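Local coordinates for protein toll (Drosophila melanogaster, PDB 4LXR) that is the receptor for activated Spätzle, which it binds through its leucine-rich-repeat ectodomain to signal in dorsal-ventral patterning and antifungal immunity, at residues I42-D56 with L67-M81. Numbering follows the deposited sequence.
With NAG (2-acetamido-2-deoxy-beta-D-glucopyranose), chain H.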
ATOM      1  N   ILE A  42     -21.797 -13.399 -28.867  1.00 39.78           N
ATOM      2  CA  ILE A  42     -21.723 -12.617 -30.086  1.00 42.54           C
ATOM      3  C   ILE A  42     -21.543 -11.142 -29.764  1.00 44.59           C
ATOM      4  O   ILE A  42     -22.345 -10.543 -29.033  1.00 46.04           O
ATOM      5  CB  ILE A  42     -22.987 -12.798 -30.949  1.00 40.19           C
ATOM      6  CG1 ILE A  42     -23.238 -14.281 -31.228  1.00 42.78           C
ATOM      7  CG2 ILE A  42     -22.866 -12.007 -32.243  1.00 40.50           C
ATOM      8  CD1 ILE A  42     -24.432 -14.549 -32.129  1.00 39.55           C
ATOM      9  N   GLN A  43     -20.468 -10.575 -30.296  1.00 40.64           N
ATOM     10  CA  GLN A  43     -20.219  -9.139 -30.261  1.00 42.74           C
ATOM     11  C   GLN A  43     -20.114  -8.693 -31.723  1.00 42.48           C
ATOM     12  O   GLN A  43     -19.055  -8.817 -32.342  1.00 45.11           O
ATOM     13  CB  GLN A  43     -18.937  -8.840 -29.483  1.00 42.48           C
ATOM     14  CG  GLN A  43     -18.528  -7.384 -29.425  1.00 44.76           C
ATOM     15  CD  GLN A  43     -19.295  -6.611 -28.378  1.00 73.48           C
ATOM     16  OE1 GLN A  43     -19.281  -6.961 -27.197  1.00 77.37           O
ATOM     17  NE2 GLN A  43     -19.978  -5.556 -28.805  1.00 71.82           N
ATOM     18  N   PRO A  44     -21.232  -8.195 -32.281  1.00 47.89           N
ATOM     19  CA  PRO A  44     -21.449  -7.935 -33.712  1.00 50.32           C
ATOM     20  C   PRO A  44     -20.298  -7.193 -34.381  1.00 54.76           C
ATOM     21  O   PRO A  44     -19.868  -6.170 -33.854  1.00 45.76           O
ATOM     22  CB  PRO A  44     -22.708  -7.068 -33.716  1.00 59.36           C
ATOM     23  CG  PRO A  44     -23.445  -7.487 -32.482  1.00 62.47           C
ATOM     24  CD  PRO A  44     -22.380  -7.754 -31.460  1.00 47.03           C
ATOM     25  N   LYS A  45     -19.820  -7.724 -35.512  1.00 53.04           N
ATOM     26  CA  LYS A  45     -18.681  -7.182 -36.268  1.00 48.65           C
ATOM     27  C   LYS A  45     -17.331  -7.451 -35.616  1.00 48.52           C
ATOM     28  O   LYS A  45     -16.300  -7.404 -36.287  1.00 54.98           O
ATOM     29  CB  LYS A  45     -18.821  -5.679 -36.555  1.00 44.92           C
ATOM     30  CG  LYS A  45     -20.014  -5.299 -37.409  1.00 46.80           C
ATOM     31  CD  LYS A  45     -20.032  -3.798 -37.684  1.00 60.07           C
ATOM     32  CE  LYS A  45     -21.332  -3.363 -38.360  1.00 66.12           C
ATOM     33  NZ  LYS A  45     -21.467  -1.878 -38.467  1.00 72.43           N
ATOM     34  N   ASP A  46     -17.332  -7.729 -34.314  1.00 46.48           N
ATOM     35  CA  ASP A  46     -16.080  -7.901 -33.581  1.00 48.87           C
ATOM     36  C   ASP A  46     -15.669  -9.371 -33.474  1.00 46.34           C
ATOM     37  O   ASP A  46     -14.665  -9.798 -34.053  1.00 38.74           O
ATOM     38  CB  ASP A  46     -16.174  -7.257 -32.192  1.00 58.95           C
ATOM     39  CG  ASP A  46     -14.837  -7.222 -31.461  1.00 73.20           C
ATOM     40  OD1 ASP A  46     -13.787  -7.429 -32.105  1.00 78.00           O
ATOM     41  OD2 ASP A  46     -14.835  -6.971 -30.235  1.00 84.30           O
ATOM     42  N   TYR A  47     -16.442 -10.147 -32.730  1.00 41.12           N
ATOM     43  CA  TYR A  47     -16.101 -11.546 -32.555  1.00 37.18           C
ATOM     44  C   TYR A  47     -17.303 -12.425 -32.241  1.00 34.44           C
ATOM     45  O   TYR A  47     -18.353 -11.947 -31.780  1.00 37.37           O
ATOM     46  CB  TYR A  47     -15.032 -11.699 -31.478  1.00 44.28           C
ATOM     47  CG  TYR A  47     -15.548 -11.630 -30.061  1.00 48.72           C
ATOM     48  CD1 TYR A  47     -15.779 -10.406 -29.440  1.00 50.14           C
ATOM     49  CD2 TYR A  47     -15.779 -12.793 -29.329  1.00 49.11           C
ATOM     50  CE1 TYR A  47     -16.239 -10.343 -28.131  1.00 53.64           C
ATOM     51  CE2 TYR A  47     -16.245 -12.739 -28.026  1.00 46.78           C
ATOM     52  CZ  TYR A  47     -16.475 -11.513 -27.436  1.00 52.89           C
ATOM     53  OH  TYR A  47     -16.930 -11.459 -26.141  1.00 58.46           O
ATOM     54  N   VAL A  48     -17.144 -13.713 -32.510  1.00 34.53           N
ATOM     55  CA  VAL A  48     -18.086 -14.713 -32.041  1.00 33.33           C
ATOM     56  C   VAL A  48     -17.289 -15.780 -31.303  1.00 35.87           C
ATOM     57  O   VAL A  48     -16.293 -16.277 -31.822  1.00 32.11           O
ATOM     58  CB  VAL A  48     -18.912 -15.326 -33.204  1.00 33.89           C
ATOM     59  CG1 VAL A  48     -17.999 -15.839 -34.325  1.00 37.85           C
ATOM     60  CG2 VAL A  48     -19.811 -16.440 -32.697  1.00 36.40           C
ATOM     61  N   GLN A  49     -17.688 -16.090 -30.071  1.00 34.11           N
ATOM     62  CA  GLN A  49     -17.125 -17.243 -29.373  1.00 31.33           C
ATOM     63  C   GLN A  49     -18.108 -18.405 -29.383  1.00 33.32           C
ATOM     64  O   GLN A  49     -19.274 -18.244 -29.040  1.00 37.22           O
ATOM     65  CB  GLN A  49     -16.716 -16.915 -27.931  1.00 31.87           C
ATOM     66  CG  GLN A  49     -16.201 -18.147 -27.173  1.00 38.57           C
ATOM     67  CD  GLN A  49     -15.856 -17.893 -25.710  1.00 45.52           C
ATOM     68  OE1 GLN A  49     -16.718 -17.970 -24.830  1.00 44.82           O
ATOM     69  NE2 GLN A  49     -14.585 -17.617 -25.442  1.00 44.74           N
ATOM     70  N   ILE A  50     -17.648 -19.575 -29.809  1.00 35.32           N
ATOM     71  CA  ILE A  50     -18.457 -20.771 -29.671  1.00 35.50           C
ATOM     72  C   ILE A  50     -17.845 -21.645 -28.586  1.00 35.66           C
ATOM     73  O   ILE A  50     -16.733 -22.144 -28.740  1.00 34.86           O
ATOM     74  CB  ILE A  50     -18.571 -21.551 -30.984  1.00 32.58           C
ATOM     75  CG1 ILE A  50     -19.032 -20.626 -32.105  1.00 32.36           C
ATOM     76  CG2 ILE A  50     -19.543 -22.706 -30.831  1.00 27.35           C
ATOM     77  CD1 ILE A  50     -18.659 -21.121 -33.478  1.00 36.85           C
ATOM     78  N   MET A  51     -18.556 -21.781 -27.468  1.00 29.59           N
ATOM     79  CA  MET A  51     -18.117 -22.643 -26.382  1.00 30.86           C
ATOM     80  C   MET A  51     -18.924 -23.921 -26.492  1.00 31.93           C
ATOM     81  O   MET A  51     -20.149 -23.885 -26.492  1.00 37.10           O
ATOM     82  CB  MET A  51     -18.317 -21.967 -25.023  1.00 39.25           C
ATOM     83  CG  MET A  51     -18.154 -22.890 -23.816  1.00 48.75           C
ATOM     84  SD  MET A  51     -16.442 -23.195 -23.320  1.00 66.55           S
ATOM     85  CE  MET A  51     -15.892 -21.522 -22.978  1.00 41.03           C
ATOM     86  N   CYS A  52     -18.226 -25.044 -26.632  1.00 32.86           N
ATOM     87  CA  CYS A  52     -18.866 -26.321 -26.910  1.00 31.70           C
ATOM     88  C   CYS A  52     -18.817 -27.219 -25.693  1.00 32.04           C
ATOM     89  O   CYS A  52     -17.873 -27.160 -24.904  1.00 33.03           O
ATOM     90  CB  CYS A  52     -18.143 -27.048 -28.054  1.00 28.30           C
ATOM     91  SG  CYS A  52     -18.329 -26.352 -29.728  1.00 35.77           S
ATOM     92  N   ASN A  53     -19.828 -28.066 -25.560  1.00 34.76           N
ATOM     93  CA  ASN A  53     -19.782 -29.184 -24.627  1.00 40.20           C
ATOM     94  C   ASN A  53     -20.367 -30.387 -25.349  1.00 39.23           C
ATOM     95  O   ASN A  53     -21.563 -30.636 -25.271  1.00 38.90           O
ATOM     96  CB  ASN A  53     -20.569 -28.887 -23.350  1.00 44.29           C
ATOM     97  CG  ASN A  53     -20.285 -29.883 -22.243  1.00 44.38           C
ATOM     98  OD1 ASN A  53     -19.853 -31.005 -22.508  1.00 42.96           O
ATOM     99  ND2 ASN A  53     -20.518 -29.470 -20.988  1.00 61.57           N
ATOM    100  N   LEU A  54     -19.502 -31.124 -26.044  1.00 36.91           N
ATOM    101  CA  LEU A  54     -19.922 -32.146 -26.994  1.00 45.64           C
ATOM    102  C   LEU A  54     -19.545 -33.540 -26.511  1.00 45.69           C
ATOM    103  O   LEU A  54     -18.558 -33.707 -25.792  1.00 43.02           O
ATOM    104  CB  LEU A  54     -19.243 -31.895 -28.345  1.00 46.88           C
ATOM    105  CG  LEU A  54     -19.870 -30.954 -29.374  1.00 45.15           C
ATOM    106  CD1 LEU A  54     -20.454 -29.712 -28.746  1.00 49.19           C
ATOM    107  CD2 LEU A  54     -18.841 -30.579 -30.427  1.00 39.67           C
ATOM    108  N   THR A  55     -20.331 -34.536 -26.907  1.00 42.79           N
ATOM    109  CA  THR A  55     -19.961 -35.929 -26.663  1.00 48.82           C
ATOM    110  C   THR A  55     -19.641 -36.561 -28.009  1.00 46.72           C
ATOM    111  O   THR A  55     -18.914 -37.547 -28.096  1.00 53.19           O
ATOM    112  CB  THR A  55     -21.097 -36.745 -25.987  1.00 44.14           C
ATOM    113  OG1 THR A  55     -21.919 -37.355 -26.991  1.00 47.82           O
ATOM    114  CG2 THR A  55     -21.966 -35.867 -25.095  1.00 46.34           C
ATOM    115  N   ASP A  56     -20.175 -35.951 -29.060  1.00 43.66           N
ATOM    116  CA  ASP A  56     -20.205 -36.554 -30.381  1.00 46.82           C
ATOM    117  C   ASP A  56     -20.281 -35.483 -31.464  1.00 39.27           C
ATOM    118  O   ASP A  56     -20.876 -34.426 -31.276  1.00 42.29           O
ATOM    119  CB  ASP A  56     -21.446 -37.440 -30.477  1.00 60.85           C
ATOM    120  CG  ASP A  56     -21.300 -38.525 -31.491  1.00 75.77           C
ATOM    121  OD1 ASP A  56     -21.504 -38.244 -32.688  1.00 79.36           O
ATOM    122  OD2 ASP A  56     -20.991 -39.664 -31.085  1.00 88.57           O
ATOM    123  N   LEU A  67     -28.715 -18.165 -37.981  1.00 47.88           N
ATOM    124  CA  LEU A  67     -28.195 -17.103 -37.125  1.00 48.28           C
ATOM    125  C   LEU A  67     -27.895 -15.821 -37.901  1.00 52.87           C
ATOM    126  O   LEU A  67     -28.160 -14.716 -37.415  1.00 60.02           O
ATOM    127  CB  LEU A  67     -26.935 -17.559 -36.403  1.00 45.73           C
ATOM    128  CG  LEU A  67     -27.035 -17.819 -34.905  1.00 50.92           C
ATOM    129  CD1 LEU A  67     -25.667 -17.707 -34.264  1.00 43.49           C
ATOM    130  CD2 LEU A  67     -28.000 -16.856 -34.264  1.00 64.11           C
ATOM    131  N   ARG A  68     -27.345 -15.982 -39.102  1.00 46.66           N
ATOM    132  CA  ARG A  68     -26.890 -14.861 -39.930  1.00 47.33           C
ATOM    133  C   ARG A  68     -26.007 -13.873 -39.170  1.00 47.64           C
ATOM    134  O   ARG A  68     -26.315 -12.688 -39.090  1.00 52.68           O
ATOM    135  CB  ARG A  68     -28.070 -14.139 -40.592  1.00 46.86           C
ATOM    136  CG  ARG A  68     -28.881 -15.017 -41.536  1.00 60.09           C
ATOM    137  CD  ARG A  68     -29.884 -14.203 -42.360  1.00 74.91           C
ATOM    138  NE  ARG A  68     -29.332 -13.782 -43.650  1.00 85.95           N
ATOM    139  CZ  ARG A  68     -29.033 -12.525 -43.979  1.00 86.25           C
ATOM    140  NH1 ARG A  68     -28.533 -12.254 -45.180  1.00 80.23           N
ATOM    141  NH2 ARG A  68     -29.239 -11.537 -43.114  1.00 88.29           N
ATOM    142  N   ILE A  69     -24.909 -14.358 -38.607  1.00 47.09           N
ATOM    143  CA  ILE A  69     -24.032 -13.479 -37.834  1.00 51.81           C
ATOM    144  C   ILE A  69     -23.463 -12.322 -38.676  1.00 54.27           C
ATOM    145  O   ILE A  69     -23.435 -11.185 -38.224  1.00 41.64           O
ATOM    146  CB  ILE A  69     -22.917 -14.274 -37.109  1.00 45.20           C
ATOM    147  CG1 ILE A  69     -23.541 -15.216 -36.071  1.00 36.60           C
ATOM    148  CG2 ILE A  69     -21.901 -13.334 -36.463  1.00 36.48           C
ATOM    149  CD1 ILE A  69     -22.542 -15.988 -35.256  1.00 34.32           C
ATOM    150  N   GLY A  70     -23.038 -12.604 -39.905  1.00 50.68           N
ATOM    151  CA  GLY A  70     -22.523 -11.559 -40.774  1.00 40.48           C
ATOM    152  C   GLY A  70     -21.016 -11.407 -40.686  1.00 43.33           C
ATOM    153  O   GLY A  70     -20.319 -12.310 -40.212  1.00 41.47           O
ATOM    154  N   GLU A  71     -20.494 -10.276 -41.148  1.00 43.42           N
ATOM    155  CA  GLU A  71     -19.055 -10.051 -41.066  1.00 47.13           C
ATOM    156  C   GLU A  71     -18.562  -9.960 -39.621  1.00 45.24           C
ATOM    157  O   GLU A  71     -19.132  -9.258 -38.792  1.00 44.79           O
ATOM    158  CB  GLU A  71     -18.620  -8.817 -41.856  1.00 59.75           C
ATOM    159  CG  GLU A  71     -17.093  -8.680 -41.927  1.00 76.55           C
ATOM    160  CD  GLU A  71     -16.623  -7.665 -42.953  1.00 89.33           C
ATOM    161  OE1 GLU A  71     -17.472  -7.130 -43.698  1.00 96.49           O
ATOM    162  OE2 GLU A  71     -15.401  -7.407 -43.013  1.00 91.36           O
ATOM    163  N   VAL A  72     -17.490 -10.680 -39.321  1.00 46.24           N
ATOM    164  CA  VAL A  72     -16.955 -10.656 -37.972  1.00 44.57           C
ATOM    165  C   VAL A  72     -15.435 -10.873 -38.016  1.00 41.13           C
ATOM    166  O   VAL A  72     -14.941 -11.632 -38.845  1.00 39.21           O
ATOM    167  CB  VAL A  72     -17.701 -11.684 -37.084  1.00 43.60           C
ATOM    168  CG1 VAL A  72     -17.208 -13.119 -37.344  1.00 36.28           C
ATOM    169  CG2 VAL A  72     -17.581 -11.309 -35.641  1.00 41.24           C
ATOM    170  N   ASP A  73     -14.697 -10.176 -37.154  1.00 34.03           N
ATOM    171  CA  ASP A  73     -13.229 -10.171 -37.215  1.00 33.34           C
ATOM    172  C   ASP A  73     -12.588 -11.463 -36.701  1.00 41.98           C
ATOM    173  O   ASP A  73     -11.692 -12.036 -37.333  1.00 36.67           O
ATOM    174  CB  ASP A  73     -12.677  -8.947 -36.458  1.00 47.19           C
ATOM    175  CG  ASP A  73     -11.186  -9.065 -36.129  1.00 53.18           C
ATOM    176  OD1 ASP A  73     -10.346  -9.021 -37.052  1.00 49.29           O
ATOM    177  OD2 ASP A  73     -10.853  -9.171 -34.931  1.00 63.86           O
ATOM    178  N   ARG A  74     -13.075 -11.925 -35.561  1.00 34.51           N
ATOM    179  CA  ARG A  74     -12.468 -13.030 -34.856  1.00 32.23           C
ATOM    180  C   ARG A  74     -13.501 -14.129 -34.562  1.00 33.80           C
ATOM    181  O   ARG A  74     -14.591 -13.850 -34.056  1.00 33.58           O
ATOM    182  CB  ARG A  74     -11.837 -12.506 -33.560  1.00 29.65           C
ATOM    183  CG  ARG A  74     -11.063 -13.549 -32.775  1.00 36.99           C
ATOM    184  CD  ARG A  74     -10.301 -12.938 -31.600  1.00 40.41           C
ATOM    185  NE  ARG A  74     -11.171 -12.688 -30.455  1.00 44.11           N
ATOM    186  CZ  ARG A  74     -11.475 -11.481 -29.994  1.00 52.44           C
ATOM    187  NH1 ARG A  74     -12.281 -11.356 -28.945  1.00 50.22           N
ATOM    188  NH2 ARG A  74     -10.965 -10.397 -30.578  1.00 55.78           N
ATOM    189  N   VAL A  75     -13.168 -15.374 -34.900  1.00 26.58           N
ATOM    190  CA  VAL A  75     -13.969 -16.510 -34.456  1.00 20.80           C
ATOM    191  C   VAL A  75     -13.136 -17.301 -33.491  1.00 27.33           C
ATOM    192  O   VAL A  75     -12.014 -17.694 -33.815  1.00 27.94           O
ATOM    193  CB  VAL A  75     -14.378 -17.446 -35.592  1.00 22.97           C
ATOM    194  CG1 VAL A  75     -15.123 -18.663 -35.029  1.00 22.73           C
ATOM    195  CG2 VAL A  75     -15.230 -16.720 -36.592  1.00 26.02           C
ATOM    196  N   GLN A  76     -13.669 -17.523 -32.294  1.00 26.43           N
ATOM    197  CA  GLN A  76     -12.949 -18.306 -31.300  1.00 25.48           C
ATOM    198  C   GLN A  76     -13.795 -19.505 -30.923  1.00 27.72           C
ATOM    199  O   GLN A  76     -14.916 -19.343 -30.451  1.00 31.27           O
ATOM    200  CB  GLN A  76     -12.655 -17.463 -30.062  1.00 24.45           C
ATOM    201  CG  GLN A  76     -11.885 -18.202 -28.981  1.00 32.25           C
ATOM    202  CD  GLN A  76     -11.532 -17.321 -27.797  1.00 41.62           C
ATOM    203  OE1 GLN A  76     -12.372 -17.036 -26.940  1.00 51.31           O
ATOM    204  NE2 GLN A  76     -10.289 -16.885 -27.745  1.00 38.79           N
ATOM    205  N   MET A  77     -13.252 -20.702 -31.123  1.00 21.70           N
ATOM    206  CA  MET A  77     -13.973 -21.939 -30.841  1.00 23.11           C
ATOM    207  C   MET A  77     -13.248 -22.643 -29.706  1.00 23.85           C
ATOM    208  O   MET A  77     -12.046 -22.843 -29.776  1.00 24.10           O
ATOM    209  CB  MET A  77     -14.036 -22.838 -32.085  1.00 19.44           C
ATOM    210  CG  MET A  77     -14.888 -22.268 -33.227  1.00 23.22           C
ATOM    211  SD  MET A  77     -14.879 -23.275 -34.734  1.00 29.14           S
ATOM    212  CE  MET A  77     -16.118 -24.493 -34.265  1.00 22.92           C
ATOM    213  N   ARG A  78     -13.981 -23.016 -28.662  1.00 22.30           N
ATOM    214  CA  ARG A  78     -13.378 -23.584 -27.469  1.00 19.35           C
ATOM    215  C   ARG A  78     -14.037 -24.899 -27.075  1.00 23.61           C
ATOM    216  O   ARG A  78     -15.269 -24.972 -26.925  1.00 26.26           O
ATOM    217  CB  ARG A  78     -13.490 -22.596 -26.291  1.00 24.23           C
ATOM    218  CG  ARG A  78     -12.552 -21.403 -26.410  1.00 31.14           C
ATOM    219  CD  ARG A  78     -12.755 -20.378 -25.283  1.00 32.84           C
ATOM    220  NE  ARG A  78     -12.332 -20.861 -23.972  1.00 40.78           N
ATOM    221  CZ  ARG A  78     -12.615 -20.244 -22.824  1.00 42.10           C
ATOM    222  NH1 ARG A  78     -13.316 -19.116 -22.836  1.00 38.85           N
ATOM    223  NH2 ARG A  78     -12.198 -20.746 -21.667  1.00 37.39           N
ATOM    224  N   ARG A  79     -13.204 -25.920 -26.873  1.00 21.34           N
ATOM    225  CA  ARG A  79     -13.646 -27.251 -26.424  1.00 22.27           C
ATOM    226  C   ARG A  79     -14.511 -27.967 -27.465  1.00 28.26           C
ATOM    227  O   ARG A  79     -15.257 -28.903 -27.146  1.00 32.73           O
ATOM    228  CB  ARG A  79     -14.373 -27.175 -25.064  1.00 23.50           C
ATOM    229  CG  ARG A  79     -13.725 -26.214 -24.080  1.00 33.52           C
ATOM    230  CD  ARG A  79     -14.425 -26.198 -22.732  1.00 44.20           C
ATOM    231  NE  ARG A  79     -13.860 -27.188 -21.822  1.00 64.10           N
ATOM    232  CZ  ARG A  79     -13.767 -27.029 -20.501  1.00 80.54           C
ATOM    233  NH1 ARG A  79     -13.235 -27.989 -19.752  1.00 82.35           N
ATOM    234  NH2 ARG A  79     -14.204 -25.912 -19.928  1.00 82.26           N
ATOM    235  N   CYS A  80     -14.396 -27.542 -28.718  1.00 26.56           N
ATOM    236  CA  CYS A  80     -15.195 -28.150 -29.781  1.00 22.75           C
ATOM    237  C   CYS A  80     -14.474 -29.345 -30.378  1.00 27.74           C
ATOM    238  O   CYS A  80     -13.250 -29.448 -30.286  1.00 20.52           O
ATOM    239  CB  CYS A  80     -15.538 -27.115 -30.867  1.00 27.45           C
ATOM    240  SG  CYS A  80     -16.465 -25.661 -30.192  1.00 33.61           S
ATOM    241  N   MET A  81     -15.237 -30.260 -30.971  1.00 24.10           N
ATOM    242  CA  MET A  81     -14.644 -31.405 -31.654  1.00 32.28           C
ATOM    243  C   MET A  81     -14.351 -31.036 -33.085  1.00 30.10           C
ATOM    244  O   MET A  81     -15.120 -30.296 -33.712  1.00 28.10           O
ATOM    245  CB  MET A  81     -15.589 -32.616 -31.610  1.00 23.63           C
ATOM    246  CG  MET A  81     -15.895 -33.024 -30.185  1.00 26.33           C
ATOM    247  SD  MET A  81     -16.999 -34.409 -30.054  1.00 34.66           S
ATOM    248  CE  MET A  81     -15.970 -35.723 -30.712  1.00 30.00           C
TER
HETATM  249  C1  NAG H2006     -20.574 -30.544 -20.019  1.00 52.83           C
HETATM  250  C2  NAG H2006     -20.132 -30.106 -18.620  1.00 64.12           C
HETATM  251  C3  NAG H2006     -20.170 -31.294 -17.657  1.00 68.01           C
HETATM  252  C4  NAG H2006     -21.516 -32.006 -17.707  1.00 62.43           C
HETATM  253  C5  NAG H2006     -21.920 -32.321 -19.143  1.00 60.04           C
HETATM  254  C6  NAG H2006     -23.332 -32.846 -19.239  1.00 64.46           C
HETATM  255  C7  NAG H2006     -18.572 -28.203 -18.628  1.00 54.58           C
HETATM  256  C8  NAG H2006     -17.132 -27.788 -18.654  1.00 56.11           C
HETATM  257  N2  NAG H2006     -18.801 -29.521 -18.648  1.00 62.97           N
HETATM  258  O3  NAG H2006     -19.926 -30.841 -16.329  1.00 71.24           O
HETATM  259  O4  NAG H2006     -21.416 -33.236 -16.999  1.00 64.56           O
HETATM  260  O5  NAG H2006     -21.868 -31.133 -19.946  1.00 59.77           O
HETATM  261  O6  NAG H2006     -23.463 -33.787 -20.295  1.00 73.57           O
HETATM  262  O7  NAG H2006     -19.485 -27.385 -18.602  1.00 50.44           O
HETATM  263  O   HOH W   1     -12.507  -8.557 -29.160  1.00 50.13           O
HETATM  264  O   HOH W   2     -11.539  -8.740 -32.431  1.00 56.91           O
HETATM  265  O   HOH W   3     -15.700 -17.273 -21.643  1.00 39.64           O
HETATM  266  O   HOH W   4     -16.765 -30.713 -25.714  1.00 25.77           O
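Val-48 and Gln-76 mark the middle of a parallel strand pair, 47-52 with 74-78, whose short axes diverge by only 9°. Its backbone ladder is regular: Gln-76 N donates to Val-48 O at 2.9 Å, nearly straight, and Ile-50 N to Gln-76 O, Arg-78 N to Ile-50 O and Cys-52 N to Arg-78 O continue it. A disulfide, Cys-52 SG to Cys-80 SG at 2.0 Å, ties the C-terminal end of strand 47-52 to the chain just past strand 74-78.

The face carrying Tyr-47, Gln-49 and Met-51 beside Arg-74, Gln-76 and Arg-78 is mostly polar. Extended and side by side, the glutamines hydrogen-bond, Gln-49 NE2 donating to Gln-76 OE1 at 2.7 Å in the carbonyl plane, their amides 26° apart. A leucine in place of Gln-49 would probably leave Gln-76 OE1 without this donor and the Gln-76 amide freer to turn. Arg-74 NH1 lies over one face of the Tyr-47 ring, offset toward its rim, 3.5 Å from CG, whereas Met-51 CE, brought round by bends at chi2 (81°) and chi3, sits centrally over the Arg-78 guanidinium, 3.5 Å from CZ. Arg-78 also salt-bridges Glu-48 of the Spätzle chain, placing this face at the ligand interface.

On the other face, Val-48 CG1 meets Val-75 CG2 at 3.7 Å, and Ile-50 CD1 meets Met-77 CG at 3.9 Å.

Here the antiparallel N-terminal strands give way to the parallel run of the leucine-rich-repeat solenoid: strand 38-43 flanks 47-52 antiparallel, strand 102-106 flanks 74-78 in parallel, and Ile-97 of strand 97-98 packs on Val-48 and Val-75.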